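Local structure of putative adenosine kinase (Schistosoma mansoni, 3VAS) at residues 104-108 against 158-162. The protein probably catalyses the phosphorylation of adenosine to AMP as an adenosine kinase of the ribokinase-like pfkB family, and binds adenosine in this structure. Residues are numbered along the deposited sequence; the frame is centred on the assembly and turned at random.
Sequences VGCIG and AACDL
The methyl group of Ala158 packs on the peptide that joins Ile107 to Gly108, with CB 3.4 Å from Gly108 N, whose N-H is taken by Thr138 OG1. Ala158 O accepts from Asp161 N in the first turn of the 3-10 segment and lies 3.2 Å from Cys106 SG. That sulfur is swung anti to the Cys106 backbone N (chi1 -173°), which carries it to this carbonyl oxygen and to Asp161 CB. Ala159 approaches through its backbone. Its CA-H makes a bent CH...O contact with Cys106 O (CA to O 3.4 Å, 131° at the hydrogen), while Ala159 N is too poorly angled to bond to the same oxygen; its side chain lies about 7 Å from the bound adenosine. One water bridges the two segments, accepting from Cys106 N at 2.9 Å and donating to Ala159 O at 3.0 Å. Asp161 adds its CB methylene, 3.9 Å from Cys106 SG. Leu162 sets its CB against Cys106 CB; its side chain crosses that of Val104 at about a right angle, with Leu162 CD1 4.0 Å from Val104 CG1, and also touches Met30. In this ribokinase-like fold, strand 101-107, paired with strand 27-40, thus meets the 3-10 turn after strand 150-157 without a clear direct hydrogen bond: apolar contact, one CH...O approach and the water join them.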
# COMPACT_ATOMS: atom_id res chain seq x y z
N VAL A 104 -11.84 -2.89 -4.77
CA VAL A 104 -12.96 -2.06 -4.36
C VAL A 104 -12.46 -0.76 -3.74
O VAL A 104 -11.59 -0.77 -2.86
CB VAL A 104 -13.85 -2.79 -3.33
CG1 VAL A 104 -14.85 -1.83 -2.70
CG2 VAL A 104 -14.55 -3.98 -3.98
N GLY A 105 -12.99 0.37 -4.20
CA GLY A 105 -12.66 1.67 -3.63
C GLY A 105 -13.73 2.69 -3.99
O GLY A 105 -14.62 2.40 -4.79
N CYS A 106 -13.64 3.89 -3.41
CA CYS A 106 -14.62 4.94 -3.71
C CYS A 106 -14.02 6.14 -4.45
O CYS A 106 -13.13 6.82 -3.94
CB CYS A 106 -15.34 5.40 -2.43
SG CYS A 106 -16.71 6.54 -2.74
N ILE A 107 -14.53 6.39 -5.65
CA ILE A 107 -14.15 7.55 -6.43
C ILE A 107 -15.33 8.52 -6.55
O ILE A 107 -16.47 8.16 -6.21
CB ILE A 107 -13.70 7.16 -7.86
CG1 ILE A 107 -14.82 6.40 -8.57
CG2 ILE A 107 -12.41 6.34 -7.83
CD1 ILE A 107 -14.56 6.16 -10.07
N GLY A 108 -15.06 9.73 -7.03
CA GLY A 108 -16.12 10.68 -7.32
C GLY A 108 -16.64 10.53 -8.74
O GLY A 108 -16.09 9.76 -9.53
N ALA A 158 -13.26 11.68 -2.08
CA ALA A 158 -14.28 10.65 -2.29
C ALA A 158 -13.97 9.32 -1.59
O ALA A 158 -14.90 8.61 -1.20
CB ALA A 158 -14.51 10.43 -3.77
N ALA A 159 -12.69 9.00 -1.44
CA ALA A 159 -12.26 7.75 -0.82
C ALA A 159 -12.80 7.53 0.60
O ALA A 159 -12.93 6.39 1.04
CB ALA A 159 -10.73 7.65 -0.83
N CYS A 160 -13.11 8.62 1.30
CA CYS A 160 -13.68 8.54 2.65
C CYS A 160 -15.07 7.93 2.67
O CYS A 160 -15.46 7.31 3.66
CB CYS A 160 -13.75 9.93 3.29
SG CYS A 160 -12.16 10.65 3.68
N ASP A 161 -15.81 8.10 1.58
CA ASP A 161 -17.20 7.65 1.52
C ASP A 161 -17.35 6.15 1.33
O ASP A 161 -18.47 5.64 1.28
CB ASP A 161 -17.96 8.41 0.43
CG ASP A 161 -18.52 9.73 0.92
OD1 ASP A 161 -18.01 10.27 1.93
OD2 ASP A 161 -19.48 10.24 0.29
N LEU A 162 -16.23 5.43 1.21
CA LEU A 162 -16.28 3.98 1.10
C LEU A 162 -16.96 3.39 2.33
O LEU A 162 -16.54 3.64 3.46
CB LEU A 162 -14.88 3.40 0.94
CG LEU A 162 -14.77 1.87 0.92
CD1 LEU A 162 -15.43 1.29 -0.33
CD2 LEU A 162 -13.31 1.47 1.01
O HOH W 1 -12.06 4.31 -1.00